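Local coordinates for pesticidal crystal protein Cry4Aa (Bacillus thuringiensis, PDB 2C9K), which binds to midgut epithelial cells of insects and promotes their colloid-osmotic lysis, killing mosquito larvae, at residues His512-Ala526 and Phe568-Asn582. Sequence-based numbering, arbitrary orientation.
Sequences HSNFQQSYFIRIRYA and FQYLEFSNEVKFAPN
Y570 meets two arginines of the facing strand, R524 over a ring face and R522 at the ring edge. R524 runs extended across that face, its CG 4.1 Å from the ring centroid of Y570, a CH-pi contact that uses the aliphatic part of a long chain. Its guanidinium lies with one face against F568 CB, while NH1 goes on to a salt bridge with D603. R522 sets its guanidinium face over Y570 CD2, the two planes 83° apart. A bend at chi3 (80°) gives its head this course, and NH2 pairs with E606. A phenol suits this spot: its ring offers a face and an edge to the arginines, and its OH hydrogen-bonds the hydroxyl of Y251.

Segments 512-526 and 568-582 are antiparallel neighbours in one sheet of the C-terminal beta-sandwich domain of this three-domain delta-endotoxin. Between their two ladders the register shifts by two, the chain bulging away around S574 and N575, while F573 N still donates to I521 O. A water accepts from I521 N (2.8 Å to its oxygen) and lies within hydrogen-bonding distance of F573 O and N575 O, linking strand to turn. On the sandwich interior, I521 CG1 packs 3.4 Å from F573 CD1, and I523 CD1 meets the same ring, which also touches I537 and L539 of strand 536-541.

At the far end H512, Y519 and F579 cluster. F579 lays its CB over the imidazole face of H512 and turns its ring edge toward that face, centroids 5.5 Å apart. Histidine fits because both nitrogens work in the ring plane: ND1 donates to A580 O at 3.0 Å, approaching from above the carbonyl plane, and NE2 shares a hydrogen bond with Y519 OH, 2.5 Å away.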
ATOM      1  N   HIS A 512      10.326  -3.591 -21.628  1.00 23.90           N
ATOM      2  CA  HIS A 512       9.194  -3.223 -22.462  1.00 23.23           C
ATOM      3  C   HIS A 512       8.325  -4.435 -22.781  1.00 24.49           C
ATOM      4  O   HIS A 512       8.763  -5.580 -22.625  1.00 24.90           O
ATOM      5  CB  HIS A 512       9.675  -2.584 -23.767  1.00 19.98           C
ATOM      6  CG  HIS A 512       8.606  -1.833 -24.496  1.00 19.96           C
ATOM      7  ND1 HIS A 512       8.429  -1.918 -25.861  1.00 21.45           N
ATOM      8  CD2 HIS A 512       7.648  -0.988 -24.048  1.00 20.01           C
ATOM      9  CE1 HIS A 512       7.409  -1.161 -26.221  1.00 19.61           C
ATOM     10  NE2 HIS A 512       6.917  -0.586 -25.139  1.00 19.96           N
ATOM     11  N   SER A 513       7.093  -4.178 -23.216  1.00 25.12           N
ATOM     12  CA  SER A 513       6.166  -5.244 -23.587  1.00 25.78           C
ATOM     13  C   SER A 513       6.632  -5.891 -24.885  1.00 26.39           C
ATOM     14  O   SER A 513       7.620  -5.460 -25.485  1.00 26.59           O
ATOM     15  CB  SER A 513       4.768  -4.684 -23.786  1.00 26.00           C
ATOM     16  OG  SER A 513       4.338  -4.029 -22.614  1.00 30.49           O
ATOM     17  N   ASN A 514       5.922  -6.924 -25.325  1.00 26.13           N
ATOM     18  CA  ASN A 514       6.300  -7.612 -26.552  1.00 24.46           C
ATOM     19  C   ASN A 514       5.716  -6.924 -27.779  1.00 24.93           C
ATOM     20  O   ASN A 514       5.195  -7.571 -28.686  1.00 23.91           O
ATOM     21  CB  ASN A 514       5.856  -9.072 -26.484  1.00 22.87           C
ATOM     22  CG  ASN A 514       6.284  -9.864 -27.691  1.00 20.91           C
ATOM     23  OD1 ASN A 514       7.398  -9.712 -28.184  1.00 19.90           O
ATOM     24  ND2 ASN A 514       5.399 -10.728 -28.171  1.00 22.83           N
ATOM     25  N   PHE A 515       5.803  -5.596 -27.791  1.00 26.32           N
ATOM     26  CA  PHE A 515       5.306  -4.801 -28.910  1.00 27.05           C
ATOM     27  C   PHE A 515       6.218  -3.614 -29.193  1.00 26.58           C
ATOM     28  O   PHE A 515       7.270  -3.460 -28.581  1.00 26.33           O
ATOM     29  CB  PHE A 515       3.884  -4.293 -28.632  1.00 25.46           C
ATOM     30  CG  PHE A 515       2.913  -5.376 -28.304  1.00 25.30           C
ATOM     31  CD1 PHE A 515       2.836  -5.891 -27.018  1.00 27.20           C
ATOM     32  CD2 PHE A 515       2.092  -5.908 -29.286  1.00 24.81           C
ATOM     33  CE1 PHE A 515       1.953  -6.925 -26.711  1.00 28.11           C
ATOM     34  CE2 PHE A 515       1.206  -6.946 -28.992  1.00 26.30           C
ATOM     35  CZ  PHE A 515       1.137  -7.455 -27.704  1.00 27.44           C
ATOM     36  N   GLN A 516       5.800  -2.782 -30.137  1.00 26.96           N
ATOM     37  CA  GLN A 516       6.553  -1.597 -30.499  1.00 27.46           C
ATOM     38  C   GLN A 516       5.723  -0.374 -30.146  1.00 26.89           C
ATOM     39  O   GLN A 516       4.532  -0.341 -30.420  1.00 28.08           O
ATOM     40  CB  GLN A 516       6.847  -1.607 -31.988  1.00 28.99           C
ATOM     41  CG  GLN A 516       7.482  -0.343 -32.483  1.00 34.38           C
ATOM     42  CD  GLN A 516       8.526  -0.627 -33.516  1.00 38.05           C
ATOM     43  OE1 GLN A 516       9.552  -1.251 -33.218  1.00 39.27           O
ATOM     44  NE2 GLN A 516       8.279  -0.185 -34.748  1.00 39.56           N
ATOM     45  N   GLN A 517       6.345   0.630 -29.539  1.00 26.03           N
ATOM     46  CA  GLN A 517       5.615   1.827 -29.162  1.00 26.97           C
ATOM     47  C   GLN A 517       6.479   3.059 -28.971  1.00 28.50           C
ATOM     48  O   GLN A 517       7.695   2.964 -28.748  1.00 29.59           O
ATOM     49  CB  GLN A 517       4.853   1.587 -27.860  1.00 28.18           C
ATOM     50  CG  GLN A 517       3.392   1.280 -28.048  1.00 30.42           C
ATOM     51  CD  GLN A 517       2.579   2.481 -28.490  1.00 27.93           C
ATOM     52  OE1 GLN A 517       3.005   3.264 -29.342  1.00 26.21           O
ATOM     53  NE2 GLN A 517       1.390   2.616 -27.927  1.00 27.56           N
ATOM     54  N   SER A 518       5.830   4.217 -29.068  1.00 27.01           N
ATOM     55  CA  SER A 518       6.479   5.498 -28.849  1.00 26.52           C
ATOM     56  C   SER A 518       5.799   6.057 -27.607  1.00 25.45           C
ATOM     57  O   SER A 518       4.633   5.766 -27.353  1.00 25.25           O
ATOM     58  CB  SER A 518       6.273   6.438 -30.037  1.00 27.67           C
ATOM     59  OG  SER A 518       7.324   6.294 -30.980  1.00 29.90           O
ATOM     60  N   TYR A 519       6.524   6.843 -26.822  1.00 24.22           N
ATOM     61  CA  TYR A 519       5.943   7.393 -25.611  1.00 23.56           C
ATOM     62  C   TYR A 519       6.429   8.794 -25.326  1.00 23.12           C
ATOM     63  O   TYR A 519       7.172   9.395 -26.096  1.00 23.50           O
ATOM     64  CB  TYR A 519       6.328   6.551 -24.383  1.00 22.98           C
ATOM     65  CG  TYR A 519       5.996   5.088 -24.436  1.00 21.69           C
ATOM     66  CD1 TYR A 519       6.748   4.206 -25.221  1.00 21.82           C
ATOM     67  CD2 TYR A 519       4.932   4.576 -23.695  1.00 20.56           C
ATOM     68  CE1 TYR A 519       6.445   2.839 -25.270  1.00 21.42           C
ATOM     69  CE2 TYR A 519       4.616   3.215 -23.733  1.00 22.20           C
ATOM     70  CZ  TYR A 519       5.374   2.353 -24.525  1.00 22.71           C
ATOM     71  OH  TYR A 519       5.049   1.017 -24.576  1.00 21.98           O
ATOM     72  N   PHE A 520       5.970   9.292 -24.188  1.00 21.44           N
ATOM     73  CA  PHE A 520       6.387  10.563 -23.634  1.00 21.75           C
ATOM     74  C   PHE A 520       6.572  10.092 -22.201  1.00 21.04           C
ATOM     75  O   PHE A 520       5.699   9.414 -21.663  1.00 22.56           O
ATOM     76  CB  PHE A 520       5.280  11.631 -23.715  1.00 21.49           C
ATOM     77  CG  PHE A 520       5.220  12.336 -25.043  1.00 22.66           C
ATOM     78  CD1 PHE A 520       4.010  12.482 -25.717  1.00 21.88           C
ATOM     79  CD2 PHE A 520       6.386  12.792 -25.656  1.00 24.01           C
ATOM     80  CE1 PHE A 520       3.966  13.059 -26.982  1.00 21.54           C
ATOM     81  CE2 PHE A 520       6.349  13.373 -26.930  1.00 22.92           C
ATOM     82  CZ  PHE A 520       5.137  13.501 -27.590  1.00 22.06           C
ATOM     83  N   ILE A 521       7.715  10.361 -21.593  1.00 17.69           N
ATOM     84  CA  ILE A 521       7.843   9.931 -20.218  1.00 18.66           C
ATOM     85  C   ILE A 521       7.501  11.179 -19.382  1.00 18.07           C
ATOM     86  O   ILE A 521       7.986  12.275 -19.652  1.00 15.74           O
ATOM     87  CB  ILE A 521       9.273   9.277 -19.926  1.00 19.26           C
ATOM     88  CG1 ILE A 521      10.038  10.067 -18.877  1.00 17.79           C
ATOM     89  CG2 ILE A 521      10.062   9.100 -21.215  1.00 15.67           C
ATOM     90  CD1 ILE A 521       9.560   9.799 -17.499  1.00 19.06           C
ATOM     91  N   ARG A 522       6.604  11.001 -18.412  1.00 18.48           N
ATOM     92  CA  ARG A 522       6.117  12.083 -17.547  1.00 18.47           C
ATOM     93  C   ARG A 522       6.475  11.809 -16.091  1.00 19.22           C
ATOM     94  O   ARG A 522       6.452  10.665 -15.658  1.00 20.26           O
ATOM     95  CB  ARG A 522       4.600  12.181 -17.696  1.00 16.91           C
ATOM     96  CG  ARG A 522       3.955  13.291 -16.928  1.00 16.92           C
ATOM     97  CD  ARG A 522       2.479  13.350 -17.246  1.00 18.29           C
ATOM     98  NE  ARG A 522       1.699  12.352 -16.518  1.00 18.42           N
ATOM     99  CZ  ARG A 522       0.396  12.147 -16.703  1.00 19.03           C
ATOM    100  NH1 ARG A 522      -0.265  12.863 -17.601  1.00 18.02           N
ATOM    101  NH2 ARG A 522      -0.257  11.247 -15.980  1.00 20.27           N
ATOM    102  N   ILE A 523       6.784  12.852 -15.331  1.00 20.85           N
ATOM    103  CA  ILE A 523       7.182  12.693 -13.933  1.00 23.24           C
ATOM    104  C   ILE A 523       6.254  13.360 -12.907  1.00 25.10           C
ATOM    105  O   ILE A 523       5.834  14.505 -13.093  1.00 27.06           O
ATOM    106  CB  ILE A 523       8.622  13.240 -13.740  1.00 23.48           C
ATOM    107  CG1 ILE A 523       9.629  12.232 -14.274  1.00 22.87           C
ATOM    108  CG2 ILE A 523       8.907  13.528 -12.284  1.00 21.68           C
ATOM    109  CD1 ILE A 523      11.024  12.774 -14.264  1.00 27.35           C
ATOM    110  N   ARG A 524       5.936  12.636 -11.830  1.00 25.56           N
ATOM    111  CA  ARG A 524       5.091  13.162 -10.750  1.00 26.31           C
ATOM    112  C   ARG A 524       6.055  13.420  -9.600  1.00 27.00           C
ATOM    113  O   ARG A 524       6.521  12.485  -8.951  1.00 27.19           O
ATOM    114  CB  ARG A 524       4.026  12.138 -10.325  1.00 25.54           C
ATOM    115  CG  ARG A 524       3.005  12.676  -9.308  1.00 26.21           C
ATOM    116  CD  ARG A 524       1.791  11.757  -9.161  1.00 25.94           C
ATOM    117  NE  ARG A 524       0.672  12.359  -8.424  1.00 27.21           N
ATOM    118  CZ  ARG A 524       0.533  12.360  -7.096  1.00 27.73           C
ATOM    119  NH1 ARG A 524       1.443  11.792  -6.320  1.00 29.04           N
ATOM    120  NH2 ARG A 524      -0.532  12.921  -6.540  1.00 25.02           N
ATOM    121  N   TYR A 525       6.347  14.692  -9.352  1.00 27.56           N
ATOM    122  CA  TYR A 525       7.307  15.070  -8.320  1.00 27.87           C
ATOM    123  C   TYR A 525       6.799  16.193  -7.436  1.00 28.51           C
ATOM    124  O   TYR A 525       5.744  16.770  -7.679  1.00 29.64           O
ATOM    125  CB  TYR A 525       8.579  15.571  -8.989  1.00 27.97           C
ATOM    126  CG  TYR A 525       8.358  16.943  -9.598  1.00 30.02           C
ATOM    127  CD1 TYR A 525       8.946  18.086  -9.043  1.00 29.69           C
ATOM    128  CD2 TYR A 525       7.475  17.113 -10.664  1.00 30.28           C
ATOM    129  CE1 TYR A 525       8.651  19.355  -9.533  1.00 28.52           C
ATOM    130  CE2 TYR A 525       7.176  18.382 -11.158  1.00 30.21           C
ATOM    131  CZ  TYR A 525       7.764  19.493 -10.587  1.00 29.71           C
ATOM    132  OH  TYR A 525       7.447  20.738 -11.067  1.00 31.07           O
ATOM    133  N   ALA A 526       7.605  16.513  -6.431  1.00 29.68           N
ATOM    134  CA  ALA A 526       7.338  17.591  -5.485  1.00 30.15           C
ATOM    135  C   ALA A 526       8.644  18.381  -5.450  1.00 31.27           C
ATOM    136  O   ALA A 526       9.719  17.828  -5.704  1.00 30.56           O
ATOM    137  CB  ALA A 526       7.020  17.030  -4.106  1.00 31.02           C
ATOM    138  N   PHE A 568       2.120  17.787  -5.090  1.00 26.42           N
ATOM    139  CA  PHE A 568       2.729  17.002  -6.157  1.00 25.62           C
ATOM    140  C   PHE A 568       2.134  17.430  -7.486  1.00 26.89           C
ATOM    141  O   PHE A 568       0.920  17.587  -7.608  1.00 26.74           O
ATOM    142  CB  PHE A 568       2.505  15.505  -5.939  1.00 24.39           C
ATOM    143  CG  PHE A 568       3.276  14.944  -4.773  1.00 25.46           C
ATOM    144  CD1 PHE A 568       2.781  15.046  -3.477  1.00 24.17           C
ATOM    145  CD2 PHE A 568       4.521  14.353  -4.969  1.00 25.68           C
ATOM    146  CE1 PHE A 568       3.508  14.574  -2.398  1.00 24.02           C
ATOM    147  CE2 PHE A 568       5.261  13.878  -3.896  1.00 25.30           C
ATOM    148  CZ  PHE A 568       4.752  13.990  -2.605  1.00 26.74           C
ATOM    149  N   GLN A 569       2.993  17.636  -8.479  1.00 28.67           N
ATOM    150  CA  GLN A 569       2.545  18.050  -9.803  1.00 29.83           C
ATOM    151  C   GLN A 569       3.129  17.186 -10.915  1.00 30.75           C
ATOM    152  O   GLN A 569       3.926  16.278 -10.654  1.00 32.16           O
ATOM    153  CB  GLN A 569       2.881  19.523 -10.025  1.00 31.05           C
ATOM    154  CG  GLN A 569       2.040  20.447  -9.153  1.00 34.10           C
ATOM    155  CD  GLN A 569       0.547  20.301  -9.428  1.00 37.45           C
ATOM    156  OE1 GLN A 569      -0.289  20.736  -8.631  1.00 38.46           O
ATOM    157  NE2 GLN A 569       0.206  19.694 -10.571  1.00 38.10           N
ATOM    158  N   TYR A 570       2.734  17.465 -12.154  1.00 29.61           N
ATOM    159  CA  TYR A 570       3.198  16.671 -13.282  1.00 29.09           C
ATOM    160  C   TYR A 570       3.937  17.419 -14.375  1.00 29.83           C
ATOM    161  O   TYR A 570       3.435  18.403 -14.916  1.00 30.37           O
ATOM    162  CB  TYR A 570       2.019  15.956 -13.941  1.00 29.06           C
ATOM    163  CG  TYR A 570       1.283  14.954 -13.079  1.00 28.22           C
ATOM    164  CD1 TYR A 570       0.567  15.360 -11.952  1.00 26.47           C
ATOM    165  CD2 TYR A 570       1.254  13.599 -13.430  1.00 27.73           C
ATOM    166  CE1 TYR A 570      -0.166  14.443 -11.197  1.00 26.15           C
ATOM    167  CE2 TYR A 570       0.525  12.675 -12.684  1.00 27.22           C
ATOM    168  CZ  TYR A 570      -0.184  13.107 -11.572  1.00 26.07           C
ATOM    169  OH  TYR A 570      -0.910  12.203 -10.846  1.00 24.43           O
ATOM    170  N   LEU A 571       5.127  16.935 -14.711  1.00 30.97           N
ATOM    171  CA  LEU A 571       5.913  17.520 -15.794  1.00 32.53           C
ATOM    172  C   LEU A 571       6.235  16.402 -16.767  1.00 34.11           C
ATOM    173  O   LEU A 571       6.409  15.251 -16.364  1.00 35.08           O
ATOM    174  CB  LEU A 571       7.204  18.169 -15.284  1.00 31.71           C
ATOM    175  CG  LEU A 571       7.025  19.642 -14.913  1.00 30.89           C
ATOM    176  CD1 LEU A 571       8.347  20.240 -14.448  1.00 30.37           C
ATOM    177  CD2 LEU A 571       6.483  20.387 -16.124  1.00 29.28           C
ATOM    178  N   GLU A 572       6.313  16.751 -18.047  1.00 34.82           N
ATOM    179  CA  GLU A 572       6.568  15.784 -19.104  1.00 35.52           C
ATOM    180  C   GLU A 572       7.720  16.244 -19.985  1.00 35.61           C
ATOM    181  O   GLU A 572       7.824  17.424 -20.312  1.00 36.97           O
ATOM    182  CB  GLU A 572       5.300  15.653 -19.940  1.00 38.07           C
ATOM    183  CG  GLU A 572       5.274  14.525 -20.928  1.00 43.16           C
ATOM    184  CD  GLU A 572       3.939  14.446 -21.645  1.00 46.23           C
ATOM    185  OE1 GLU A 572       2.890  14.384 -20.960  1.00 47.19           O
ATOM    186  OE2 GLU A 572       3.936  14.443 -22.895  1.00 50.02           O
ATOM    187  N   PHE A 573       8.592  15.319 -20.366  1.00 34.83           N
ATOM    188  CA  PHE A 573       9.706  15.672 -21.226  1.00 33.10           C
ATOM    189  C   PHE A 573       9.165  15.872 -22.637  1.00 34.28           C
ATOM    190  O   PHE A 573       8.192  15.231 -23.029  1.00 34.01           O
ATOM    191  CB  PHE A 573      10.752  14.567 -21.232  1.00 31.29           C
ATOM    192  CG  PHE A 573      11.387  14.326 -19.902  1.00 29.44           C
ATOM    193  CD1 PHE A 573      10.925  13.318 -19.071  1.00 29.60           C
ATOM    194  CD2 PHE A 573      12.473  15.087 -19.492  1.00 28.77           C
ATOM    195  CE1 PHE A 573      11.539  13.064 -17.851  1.00 30.53           C
ATOM    196  CE2 PHE A 573      13.096  14.844 -18.274  1.00 29.08           C
ATOM    197  CZ  PHE A 573      12.629  13.830 -17.449  1.00 30.13           C
ATOM    198  N   SER A 574       9.802  16.753 -23.400  1.00 35.38           N
ATOM    199  CA  SER A 574       9.362  17.045 -24.754  1.00 36.80           C
ATOM    200  C   SER A 574       9.620  15.925 -25.755  1.00 38.18           C
ATOM    201  O   SER A 574       8.680  15.348 -26.300  1.00 38.89           O
ATOM    202  CB  SER A 574      10.012  18.339 -25.237  1.00 37.45           C
ATOM    203  OG  SER A 574      11.418  18.287 -25.104  1.00 39.81           O
ATOM    204  N   ASN A 575      10.885  15.616 -26.006  1.00 39.59           N
ATOM    205  CA  ASN A 575      11.223  14.561 -26.956  1.00 40.98           C
ATOM    206  C   ASN A 575      10.594  13.212 -26.605  1.00 40.89           C
ATOM    207  O   ASN A 575      10.438  12.866 -25.435  1.00 40.21           O
ATOM    208  CB  ASN A 575      12.746  14.418 -27.067  1.00 42.44           C
ATOM    209  CG  ASN A 575      13.422  14.309 -25.714  1.00 44.52           C
ATOM    210  OD1 ASN A 575      13.227  15.152 -24.837  1.00 46.61           O
ATOM    211  ND2 ASN A 575      14.230  13.272 -25.542  1.00 45.69           N
ATOM    212  N   GLU A 576      10.228  12.454 -27.632  1.00 41.73           N
ATOM    213  CA  GLU A 576       9.618  11.148 -27.429  1.00 41.57           C
ATOM    214  C   GLU A 576      10.611  10.004 -27.592  1.00 40.65           C
ATOM    215  O   GLU A 576      11.676  10.154 -28.188  1.00 41.35           O
ATOM    216  CB  GLU A 576       8.444  10.946 -28.389  1.00 42.66           C
ATOM    217  CG  GLU A 576       8.778  11.120 -29.859  1.00 45.08           C
ATOM    218  CD  GLU A 576       7.598  10.785 -30.755  1.00 47.29           C
ATOM    219  OE1 GLU A 576       7.332   9.579 -30.965  1.00 47.78           O
ATOM    220  OE2 GLU A 576       6.925  11.728 -31.234  1.00 48.61           O
ATOM    221  N   VAL A 577      10.240   8.851 -27.056  1.00 38.87           N
ATOM    222  CA  VAL A 577      11.081   7.675 -27.119  1.00 36.15           C
ATOM    223  C   VAL A 577      10.303   6.501 -27.732  1.00 36.06           C
ATOM    224  O   VAL A 577       9.070   6.454 -27.692  1.00 36.12           O
ATOM    225  CB  VAL A 577      11.554   7.306 -25.706  1.00 35.23           C
ATOM    226  CG1 VAL A 577      11.943   8.567 -24.954  1.00 32.34           C
ATOM    227  CG2 VAL A 577      10.456   6.569 -24.960  1.00 35.74           C
ATOM    228  N   LYS A 578      11.033   5.563 -28.316  1.00 34.03           N
ATOM    229  CA  LYS A 578      10.422   4.394 -28.917  1.00 32.94           C
ATOM    230  C   LYS A 578      11.179   3.167 -28.434  1.00 31.03           C
ATOM    231  O   LYS A 578      12.412   3.124 -28.478  1.00 30.40           O
ATOM    232  CB  LYS A 578      10.455   4.480 -30.448  1.00 35.58           C
ATOM    233  CG  LYS A 578      11.841   4.622 -31.079  1.00 39.61           C
ATOM    234  CD  LYS A 578      12.458   6.013 -30.836  1.00 41.89           C
ATOM    235  CE  LYS A 578      13.377   6.048 -29.614  1.00 41.12           C
ATOM    236  NZ  LYS A 578      13.729   7.442 -29.225  1.00 38.92           N
ATOM    237  N   PHE A 579      10.431   2.176 -27.958  1.00 27.59           N
ATOM    238  CA  PHE A 579      11.017   0.946 -27.455  1.00 24.02           C
ATOM    239  C   PHE A 579      10.607  -0.240 -28.327  1.00 22.05           C
ATOM    240  O   PHE A 579       9.480  -0.307 -28.814  1.00 21.73           O
ATOM    241  CB  PHE A 579      10.559   0.711 -26.016  1.00 23.81           C
ATOM    242  CG  PHE A 579      10.878   1.843 -25.080  1.00 25.03           C
ATOM    243  CD1 PHE A 579       9.867   2.483 -24.372  1.00 24.85           C
ATOM    244  CD2 PHE A 579      12.194   2.242 -24.866  1.00 25.57           C
ATOM    245  CE1 PHE A 579      10.162   3.496 -23.464  1.00 23.52           C
ATOM    246  CE2 PHE A 579      12.494   3.255 -23.956  1.00 24.42           C
ATOM    247  CZ  PHE A 579      11.475   3.879 -23.255  1.00 22.71           C
ATOM    248  N   ALA A 580      11.533  -1.169 -28.531  0.50 19.20           N
ATOM    249  CA  ALA A 580      11.252  -2.349 -29.328  0.50 17.25           C
ATOM    250  C   ALA A 580      10.691  -3.399 -28.382  0.50 17.35           C
ATOM    251  O   ALA A 580      10.752  -3.242 -27.170  0.50 15.86           O
ATOM    252  CB  ALA A 580      12.524  -2.855 -29.993  0.50 14.69           C
ATOM    253  N   PRO A 581      10.132  -4.486 -28.928  1.00 19.05           N
ATOM    254  CA  PRO A 581       9.557  -5.561 -28.120  1.00 20.33           C
ATOM    255  C   PRO A 581      10.528  -6.180 -27.135  1.00 20.88           C
ATOM    256  O   PRO A 581      11.638  -6.548 -27.501  1.00 21.76           O
ATOM    257  CB  PRO A 581       9.097  -6.566 -29.169  1.00 20.27           C
ATOM    258  CG  PRO A 581       8.733  -5.684 -30.330  1.00 18.99           C
ATOM    259  CD  PRO A 581       9.901  -4.739 -30.361  1.00 19.13           C
ATOM    260  N   ASN A 582      10.100  -6.286 -25.883  1.00 22.46           N
ATOM    261  CA  ASN A 582      10.912  -6.887 -24.828  1.00 24.86           C
ATOM    262  C   ASN A 582      12.283  -6.252 -24.648  1.00 25.31           C
ATOM    263  O   ASN A 582      13.208  -6.906 -24.177  1.00 27.32           O
ATOM    264  CB  ASN A 582      11.094  -8.373 -25.116  1.00 23.87           C
ATOM    265  CG  ASN A 582       9.930  -8.943 -25.871  1.00 25.57           C
ATOM    266  OD1 ASN A 582       8.789  -8.831 -25.436  1.00 27.29           O
ATOM    267  ND2 ASN A 582      10.206  -9.545 -27.017  1.00 26.30           N
TER
HETATM  268  O   HOH W   1       8.946  12.514 -22.926  1.00 25.17           O
HETATM  269  O   HOH W   2       0.333  15.619 -19.238  1.00 34.76           O
HETATM  270  O   HOH W   3      -1.600  14.128  -8.502  1.00 21.82           O